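Local atomic coordinates of imelysin (Bacteroides ovatus ATCC 8483, PDB entry 3OYV), a protein that belongs to the imelysin-like family of the bacterial outer membrane, probably binds metal and is implicated in iron uptake. Residues 110-122 with 345-357. Sequence-based numbering, arbitrary orientation. Where two conformers were deposited one is given.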
ATOM      1  N   LEU A 110      13.960  -2.303 -15.342  1.00 11.00           N
ATOM      2  CA  LEU A 110      14.111  -3.330 -14.337  1.00 12.38           C
ATOM      3  C   LEU A 110      14.195  -2.727 -12.932  1.00 13.42           C
ATOM      4  O   LEU A 110      13.595  -3.248 -11.971  1.00 15.59           O
ATOM      5  CB  LEU A 110      15.339  -4.216 -14.609  1.00 12.96           C
ATOM      6  CG  LEU A 110      15.041  -5.544 -15.347  1.00 18.77           C
ATOM      7  CD1 LEU A 110      14.388  -5.379 -16.691  1.00 16.60           C
ATOM      8  CD2 LEU A 110      16.315  -6.402 -15.469  1.00 21.78           C
ATOM      9  N   TYR A 111      14.929  -1.634 -12.802  1.00 13.62           N
ATOM     10  CA  TYR A 111      15.145  -1.009 -11.495  1.00 12.82           C
ATOM     11  C   TYR A 111      14.031  -0.068 -11.077  1.00 14.38           C
ATOM     12  O   TYR A 111      14.039   0.427  -9.947  1.00 15.64           O
ATOM     13  CB  TYR A 111      16.531  -0.351 -11.435  1.00 14.65           C
ATOM     14  CG  TYR A 111      17.625  -1.393 -11.422  1.00 15.48           C
ATOM     15  CD1 TYR A 111      18.007  -1.993 -10.241  1.00 16.16           C
ATOM     16  CD2 TYR A 111      18.262  -1.798 -12.587  1.00 16.51           C
ATOM     17  CE1 TYR A 111      18.986  -2.980 -10.223  1.00 16.97           C
ATOM     18  CE2 TYR A 111      19.243  -2.782 -12.589  1.00 18.69           C
ATOM     19  CZ  TYR A 111      19.603  -3.371 -11.402  1.00 19.50           C
ATOM     20  OH  TYR A 111      20.560  -4.348 -11.371  1.00 22.94           O
ATOM     21  N   ALA A 112      13.043   0.129 -11.956  1.00 12.46           N
ATOM     22  CA  ALA A 112      11.876   0.959 -11.657  1.00 12.35           C
ATOM     23  C   ALA A 112      10.724   0.190 -10.998  1.00 11.41           C
ATOM     24  O   ALA A 112       9.750   0.805 -10.605  1.00 12.60           O
ATOM     25  CB  ALA A 112      11.364   1.634 -12.950  1.00 12.55           C
ATOM     26  N   VAL A 113      10.809  -1.142 -10.988  1.00 11.44           N
ATOM     27  CA  VAL A 113       9.687  -1.980 -10.548  1.00 11.86           C
ATOM     28  C   VAL A 113       9.495  -1.940  -9.016  1.00 10.38           C
ATOM     29  O   VAL A 113      10.313  -2.475  -8.256  1.00 11.89           O
ATOM     30  CB  VAL A 113       9.879  -3.426 -11.025  1.00 12.33           C
ATOM     31  CG1 VAL A 113       8.769  -4.367 -10.487  1.00 12.57           C
ATOM     32  CG2 VAL A 113       9.889  -3.485 -12.584  1.00 13.27           C
ATOM     33  N   GLU A 114       8.381  -1.364  -8.573  1.00  9.81           N
ATOM     34  CA  GLU A 114       8.046  -1.302  -7.160  0.60 10.46           C
ATOM     35  C   GLU A 114       7.876  -2.704  -6.577  1.00 10.24           C
ATOM     36  O   GLU A 114       7.124  -3.516  -7.102  1.00 10.80           O
ATOM     37  CB  GLU A 114       6.744  -0.508  -6.977  0.60 11.33           C
ATOM     38  CG  GLU A 114       6.120  -0.613  -5.571  0.60 13.21           C
ATOM     39  CD  GLU A 114       4.693  -0.077  -5.504  0.60 13.15           C
ATOM     40  OE1 GLU A 114       4.440   0.999  -6.077  0.60 17.92           O
ATOM     41  OE2 GLU A 114       3.817  -0.724  -4.863  0.60 11.11           O
ATOM     42  N   SER A 115       8.576  -2.984  -5.488  1.00  9.69           N
ATOM     43  CA  SER A 115       8.574  -4.265  -4.764  1.00 10.36           C
ATOM     44  C   SER A 115       9.396  -5.366  -5.465  1.00 10.64           C
ATOM     45  O   SER A 115       9.269  -6.556  -5.145  1.00 10.86           O
ATOM     46  CB  SER A 115       7.178  -4.768  -4.408  1.00 10.51           C
ATOM     47  OG  SER A 115       6.552  -3.929  -3.463  1.00 12.16           O
ATOM     48  N   TRP A 116      10.320  -5.000  -6.366  1.00 10.59           N
ATOM     49  CA  TRP A 116      11.131  -6.025  -6.995  1.00 10.66           C
ATOM     50  C   TRP A 116      12.165  -6.642  -6.068  1.00 10.08           C
ATOM     51  O   TRP A 116      12.574  -7.767  -6.284  1.00 10.81           O
ATOM     52  CB  TRP A 116      11.811  -5.505  -8.255  1.00 11.59           C
ATOM     53  CG  TRP A 116      13.118  -4.722  -8.086  1.00 11.56           C
ATOM     54  CD1 TRP A 116      13.259  -3.368  -8.011  1.00 10.78           C
ATOM     55  CD2 TRP A 116      14.446  -5.258  -7.979  1.00 12.85           C
ATOM     56  NE1 TRP A 116      14.583  -3.022  -7.885  1.00 11.11           N
ATOM     57  CE2 TRP A 116      15.330  -4.162  -7.887  1.00 11.17           C
ATOM     58  CE3 TRP A 116      14.971  -6.549  -7.996  1.00 13.32           C
ATOM     59  CZ2 TRP A 116      16.717  -4.327  -7.753  1.00 12.94           C
ATOM     60  CZ3 TRP A 116      16.351  -6.714  -7.901  1.00 15.21           C
ATOM     61  CH2 TRP A 116      17.200  -5.606  -7.791  1.00 14.61           C
ATOM     62  N   TYR A 117      12.609  -5.912  -5.031  1.00  9.99           N
ATOM     63  CA  TYR A 117      13.694  -6.426  -4.237  1.00 10.04           C
ATOM     64  C   TYR A 117      13.313  -7.775  -3.658  1.00 10.64           C
ATOM     65  O   TYR A 117      14.155  -8.655  -3.500  1.00 10.66           O
ATOM     66  CB  TYR A 117      14.063  -5.526  -3.075  1.00 10.63           C
ATOM     67  CG  TYR A 117      14.399  -4.092  -3.343  1.00  9.84           C
ATOM     68  CD1 TYR A 117      15.194  -3.703  -4.415  1.00 11.02           C
ATOM     69  CD2 TYR A 117      13.934  -3.102  -2.514  1.00 10.41           C
ATOM     70  CE1 TYR A 117      15.515  -2.378  -4.603  1.00 11.47           C
ATOM     71  CE2 TYR A 117      14.276  -1.775  -2.675  1.00 11.44           C
ATOM     72  CZ  TYR A 117      15.056  -1.411  -3.741  1.00 11.43           C
ATOM     73  OH  TYR A 117      15.358  -0.073  -3.897  1.00 12.62           O
ATOM     74  N   SER A 118      12.025  -7.922  -3.324  1.00 10.78           N
ATOM     75  CA  SER A 118      11.487  -9.132  -2.716  1.00 11.11           C
ATOM     76  C   SER A 118      10.729 -10.012  -3.726  1.00 11.08           C
ATOM     77  O   SER A 118      10.052 -10.968  -3.351  1.00 11.76           O
ATOM     78  CB  SER A 118      10.563  -8.737  -1.556  1.00 11.00           C
ATOM     79  OG  SER A 118       9.583  -7.859  -1.999  1.00 11.23           O
ATOM     80  N   TRP A 119      10.802  -9.651  -5.011  1.00 11.06           N
ATOM     81  CA  TRP A 119      10.024 -10.307  -6.095  1.00 11.36           C
ATOM     82  C   TRP A 119       8.534 -10.350  -5.752  1.00 11.93           C
ATOM     83  O   TRP A 119       7.821 -11.330  -6.000  1.00 13.51           O
ATOM     84  CB  TRP A 119      10.559 -11.707  -6.393  1.00 12.83           C
ATOM     85  CG  TRP A 119      11.820 -11.769  -7.183  1.00 13.20           C
ATOM     86  CD1 TRP A 119      12.703 -10.772  -7.402  1.00 14.35           C
ATOM     87  CD2 TRP A 119      12.334 -12.915  -7.853  1.00 12.98           C
ATOM     88  NE1 TRP A 119      13.740 -11.212  -8.166  1.00 15.10           N
ATOM     89  CE2 TRP A 119      13.531 -12.527  -8.470  1.00 12.16           C
ATOM     90  CE3 TRP A 119      11.873 -14.233  -8.022  1.00 16.55           C
ATOM     91  CZ2 TRP A 119      14.315 -13.428  -9.230  1.00 15.06           C
ATOM     92  CZ3 TRP A 119      12.641 -15.123  -8.806  1.00 18.16           C
ATOM     93  CH2 TRP A 119      13.844 -14.707  -9.397  1.00 18.88           C
ATOM     94  N   HIS A 120       8.076  -9.276  -5.143  1.00 11.46           N
ATOM     95  CA  HIS A 120       6.733  -9.184  -4.569  1.00 11.00           C
ATOM     96  C   HIS A 120       5.782  -8.304  -5.390  1.00 10.18           C
ATOM     97  O   HIS A 120       4.634  -8.084  -5.002  1.00 10.87           O
ATOM     98  CB  HIS A 120       6.933  -8.687  -3.115  1.00 11.54           C
ATOM     99  CG  HIS A 120       5.681  -8.373  -2.375  1.00 11.65           C
ATOM    100  ND1 HIS A 120       4.790  -9.347  -1.977  1.00 11.85           N
ATOM    101  CD2 HIS A 120       5.202  -7.202  -1.913  1.00 14.00           C
ATOM    102  CE1 HIS A 120       3.781  -8.769  -1.343  1.00 12.41           C
ATOM    103  NE2 HIS A 120       4.023  -7.467  -1.270  1.00 13.27           N
ATOM    104  N   SER A 121       6.235  -7.753  -6.514  1.00 10.57           N
ATOM    105  CA  SER A 121       5.412  -6.781  -7.260  0.60 10.11           C
ATOM    106  C   SER A 121       4.045  -7.347  -7.654  1.00  9.63           C
ATOM    107  O   SER A 121       3.045  -6.676  -7.492  1.00 10.80           O
ATOM    108  CB  SER A 121       6.142  -6.225  -8.510  0.60  9.32           C
ATOM    109  OG  SER A 121       6.403  -7.202  -9.476  0.60  9.70           O
ATOM    110  N   ARG A 122       4.008  -8.559  -8.215  1.00 10.60           N
ATOM    111  CA  ARG A 122       2.719  -9.133  -8.595  1.00 10.16           C
ATOM    112  C   ARG A 122       1.742  -9.147  -7.417  1.00  9.56           C
ATOM    113  O   ARG A 122       0.604  -8.747  -7.540  1.00 11.56           O
ATOM    114  CB  ARG A 122       2.883 -10.555  -9.141  1.00 10.41           C
ATOM    115  CG  ARG A 122       3.456 -10.606 -10.550  1.00 12.53           C
ATOM    116  CD  ARG A 122       4.004 -11.976 -10.929  1.00 12.33           C
ATOM    117  NE  ARG A 122       2.970 -13.016 -10.842  1.00 13.16           N
ATOM    118  CZ  ARG A 122       2.757 -13.820  -9.807  1.00 15.90           C
ATOM    119  NH1 ARG A 122       3.529 -13.801  -8.735  1.00 15.13           N
ATOM    120  NH2 ARG A 122       1.733 -14.687  -9.842  1.00 16.52           N
ATOM    121  N   HIS A 345       9.756   0.382   1.493  1.00  8.92           N
ATOM    122  CA  HIS A 345      10.687  -0.062   0.495  1.00  8.71           C
ATOM    123  C   HIS A 345      12.157   0.099   0.907  1.00 10.35           C
ATOM    124  O   HIS A 345      13.008  -0.615   0.424  1.00 11.21           O
ATOM    125  CB  HIS A 345      10.384   0.559  -0.850  1.00 10.16           C
ATOM    126  CG  HIS A 345       9.052   0.141  -1.370  1.00 10.55           C
ATOM    127  ND1 HIS A 345       8.753  -1.175  -1.675  1.00 11.35           N
ATOM    128  CD2 HIS A 345       7.941   0.858  -1.626  1.00 10.79           C
ATOM    129  CE1 HIS A 345       7.500  -1.240  -2.098  1.00 11.83           C
ATOM    130  NE2 HIS A 345       6.981  -0.023  -2.052  1.00 11.59           N
ATOM    131  N   THR A 346      12.438   1.026   1.802  1.00 10.05           N
ATOM    132  CA  THR A 346      13.781   1.112   2.394  1.00 10.16           C
ATOM    133  C   THR A 346      14.035  -0.091   3.283  1.00  9.90           C
ATOM    134  O   THR A 346      15.091  -0.699   3.209  1.00 10.41           O
ATOM    135  CB  THR A 346      14.010   2.443   3.145  1.00 10.23           C
ATOM    136  OG1 THR A 346      13.955   3.506   2.198  1.00 11.38           O
ATOM    137  CG2 THR A 346      15.390   2.429   3.784  1.00 10.09           C
ATOM    138  N   LEU A 347      13.058  -0.459   4.111  1.00  9.87           N
ATOM    139  CA  LEU A 347      13.230  -1.688   4.883  1.00  9.39           C
ATOM    140  C   LEU A 347      13.353  -2.893   3.985  1.00  9.55           C
ATOM    141  O   LEU A 347      14.150  -3.771   4.252  1.00 10.16           O
ATOM    142  CB  LEU A 347      12.096  -1.829   5.861  1.00 10.73           C
ATOM    143  CG  LEU A 347      12.301  -2.795   6.996  1.00 13.04           C
ATOM    144  CD1 LEU A 347      13.662  -2.651   7.685  1.00 17.13           C
ATOM    145  CD2 LEU A 347      11.120  -2.575   8.007  1.00 13.73           C
ATOM    146  N   GLU A 348      12.560  -2.907   2.918  1.00  8.78           N
ATOM    147  CA  GLU A 348      12.670  -3.984   1.941  1.00  9.55           C
ATOM    148  C   GLU A 348      14.106  -4.117   1.389  1.00  9.32           C
ATOM    149  O   GLU A 348      14.661  -5.219   1.295  1.00 10.16           O
ATOM    150  CB  GLU A 348      11.665  -3.736   0.790  1.00  9.28           C
ATOM    151  CG  GLU A 348      11.462  -4.900  -0.168  1.00  9.40           C
ATOM    152  CD  GLU A 348      10.762  -4.463  -1.457  1.00 10.54           C
ATOM    153  OE1 GLU A 348      10.554  -3.256  -1.653  1.00 11.26           O
ATOM    154  OE2 GLU A 348      10.488  -5.355  -2.281  1.00 11.30           O
ATOM    155  N   PHE A 349      14.682  -2.971   1.018  1.00 10.40           N
ATOM    156  CA  PHE A 349      16.075  -2.938   0.507  1.00 10.98           C
ATOM    157  C   PHE A 349      17.056  -3.549   1.509  1.00 10.39           C
ATOM    158  O   PHE A 349      17.988  -4.247   1.137  1.00 12.14           O
ATOM    159  CB  PHE A 349      16.428  -1.472   0.242  1.00 11.72           C
ATOM    160  CG  PHE A 349      17.836  -1.221  -0.253  1.00 13.20           C
ATOM    161  CD1 PHE A 349      18.899  -1.146   0.616  1.00 13.20           C
ATOM    162  CD2 PHE A 349      18.067  -0.914  -1.575  1.00 17.57           C
ATOM    163  CE1 PHE A 349      20.169  -0.893   0.138  1.00 12.11           C
ATOM    164  CE2 PHE A 349      19.342  -0.628  -2.036  1.00 19.38           C
ATOM    165  CZ  PHE A 349      20.380  -0.642  -1.182  1.00 16.29           C
ATOM    166  N   LEU A 350      16.825  -3.246   2.777  1.00  9.98           N
ATOM    167  CA  LEU A 350      17.679  -3.679   3.888  1.00  9.68           C
ATOM    168  C   LEU A 350      17.513  -5.141   4.259  1.00  9.79           C
ATOM    169  O   LEU A 350      18.402  -5.716   4.893  1.00 11.78           O
ATOM    170  CB  LEU A 350      17.443  -2.759   5.098  1.00 10.26           C
ATOM    171  CG  LEU A 350      17.864  -1.279   4.946  1.00 11.09           C
ATOM    172  CD1 LEU A 350      17.313  -0.427   6.115  1.00 12.09           C
ATOM    173  CD2 LEU A 350      19.398  -1.129   4.770  1.00 13.22           C
ATOM    174  N   LEU A 351      16.393  -5.751   3.838  1.00  9.14           N
ATOM    175  CA  LEU A 351      16.062  -7.119   4.188  1.00  9.55           C
ATOM    176  C   LEU A 351      16.235  -8.143   3.063  1.00  9.71           C
ATOM    177  O   LEU A 351      16.408  -9.326   3.340  1.00 10.34           O
ATOM    178  CB  LEU A 351      14.625  -7.210   4.727  1.00  9.65           C
ATOM    179  CG  LEU A 351      14.374  -6.555   6.072  1.00  9.01           C
ATOM    180  CD1 LEU A 351      12.878  -6.627   6.403  1.00 10.78           C
ATOM    181  CD2 LEU A 351      15.232  -7.223   7.172  1.00 10.23           C
ATOM    182  N   TYR A 352      16.107  -7.688   1.814  1.00 10.31           N
ATOM    183  CA  TYR A 352      16.069  -8.547   0.649  1.00 10.57           C
ATOM    184  C   TYR A 352      17.126  -8.189  -0.384  1.00 10.09           C
ATOM    185  O   TYR A 352      17.512  -7.015  -0.499  1.00 12.77           O
ATOM    186  CB  TYR A 352      14.734  -8.395  -0.051  1.00 11.09           C
ATOM    187  CG  TYR A 352      13.526  -8.966   0.639  1.00 11.43           C
ATOM    188  CD1 TYR A 352      13.124 -10.263   0.412  1.00 11.29           C
ATOM    189  CD2 TYR A 352      12.728  -8.158   1.456  1.00 11.30           C
ATOM    190  CE1 TYR A 352      11.957 -10.754   0.990  1.00 11.06           C
ATOM    191  CE2 TYR A 352      11.591  -8.649   2.056  1.00 10.34           C
ATOM    192  CZ  TYR A 352      11.194  -9.938   1.799  1.00  9.83           C
ATOM    193  OH  TYR A 352      10.029 -10.376   2.380  1.00 13.73           O
ATOM    194  N   LYS A 353      17.525  -9.196  -1.149  1.00 11.38           N
ATOM    195  CA  LYS A 353      18.290  -8.938  -2.341  1.00 14.69           C
ATOM    196  C   LYS A 353      17.870  -9.929  -3.418  1.00 13.59           C
ATOM    197  O   LYS A 353      17.898 -11.143  -3.206  1.00 14.13           O
ATOM    198  CB  LYS A 353      19.766  -9.037  -2.011  1.00 16.64           C
ATOM    199  CG  LYS A 353      20.640  -8.686  -3.218  1.00 19.10           C
ATOM    200  CD  LYS A 353      22.093  -8.671  -2.889  1.00 23.38           C
ATOM    201  CE  LYS A 353      22.906  -8.121  -4.036  1.00 27.47           C
ATOM    202  NZ  LYS A 353      24.365  -8.293  -3.773  1.00 27.37           N
ATOM    203  N   ASN A 354      17.470  -9.405  -4.575  1.00 14.09           N
ATOM    204  CA  ASN A 354      17.207 -10.254  -5.767  1.00 16.49           C
ATOM    205  C   ASN A 354      16.177 -11.359  -5.493  1.00 16.25           C
ATOM    206  O   ASN A 354      16.308 -12.522  -5.909  1.00 19.25           O
ATOM    207  CB  ASN A 354      18.521 -10.859  -6.344  1.00 18.34           C
ATOM    208  CG  ASN A 354      19.538  -9.797  -6.785  1.00 21.48           C
ATOM    209  OD1 ASN A 354      19.187  -8.656  -7.134  1.00 26.92           O
ATOM    210  ND2 ASN A 354      20.824 -10.171  -6.746  1.00 26.05           N
ATOM    211  N   GLY A 355      15.138 -10.977  -4.763  1.00 14.70           N
ATOM    212  CA  GLY A 355      13.989 -11.818  -4.499  1.00 16.52           C
ATOM    213  C   GLY A 355      14.080 -12.744  -3.301  1.00 16.84           C
ATOM    214  O   GLY A 355      13.148 -13.499  -3.039  1.00 19.19           O
ATOM    215  N   GLU A 356      15.188 -12.710  -2.559  1.00 14.49           N
ATOM    216  CA  GLU A 356      15.389 -13.621  -1.420  1.00 14.80           C
ATOM    217  C   GLU A 356      15.830 -12.821  -0.201  1.00 13.43           C
ATOM    218  O   GLU A 356      16.395 -11.738  -0.350  1.00 14.33           O
ATOM    219  CB  GLU A 356      16.449 -14.691  -1.739  1.00 17.06           C
ATOM    220  CG  GLU A 356      16.084 -15.657  -2.884  1.00 26.52           C
ATOM    221  CD  GLU A 356      14.918 -16.622  -2.556  1.00 38.03           C
ATOM    222  OE1 GLU A 356      14.362 -16.611  -1.424  1.00 37.26           O
ATOM    223  OE2 GLU A 356      14.544 -17.412  -3.462  1.00 46.09           O
ATOM    224  N   PRO A 357      15.586 -13.358   1.006  1.00 13.86           N
ATOM    225  CA  PRO A 357      16.134 -12.713   2.186  1.00 12.97           C
ATOM    226  C   PRO A 357      17.641 -12.581   2.073  1.00 13.14           C
ATOM    227  O   PRO A 357      18.316 -13.494   1.553  1.00 14.31           O
ATOM    228  CB  PRO A 357      15.766 -13.680   3.324  1.00 13.18           C
ATOM    229  CG  PRO A 357      14.491 -14.303   2.866  1.00 15.78           C
ATOM    230  CD  PRO A 357      14.699 -14.475   1.364  1.00 14.26           C
TER
HETATM  231  O   HOH W   1      11.148  -2.621  -4.304  1.00 13.82           O
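Glu348 OE2 accepts two hydrogen bonds from Ser118, one from OG at 2.7 Å and one from the backbone N at 3.2 Å; both arrive on the anti side, from opposite faces of the carboxylate plane. The other oxygen, OE1, accepts the N-H of His345 ND1 on its syn side, tilted from the carboxylate plane, in a nearly straight bond (173°), and also accepts from a water that Ser115 N reaches weakly. The Glu348 chain is extended, with CG trans to the backbone N (chi1 -169°), which carries the carboxylate from the helix into the 110-122 loop. With an alanine here, Ser118 N and OG would probably lose their acceptor and His345 ND1 its carboxylate mate, leaving the imidazole less firmly fixed in rotation. Ser118 CB sits 3.4 Å from the Tyr352 ring centroid, directly over the face, a CH-pi contact. Phe349 turns its edge to the face of Tyr117 (planes at 82°), while Gly355 N, in a type I' turn, donates to Tyr117 O. Farther out, His345 NE2 hydrogen-bonds an unidentified molecule. His345 and Glu348 are the His and Glu of the imelysin GxHxxE motif, thought to belong to a metal site, though no metal is present here.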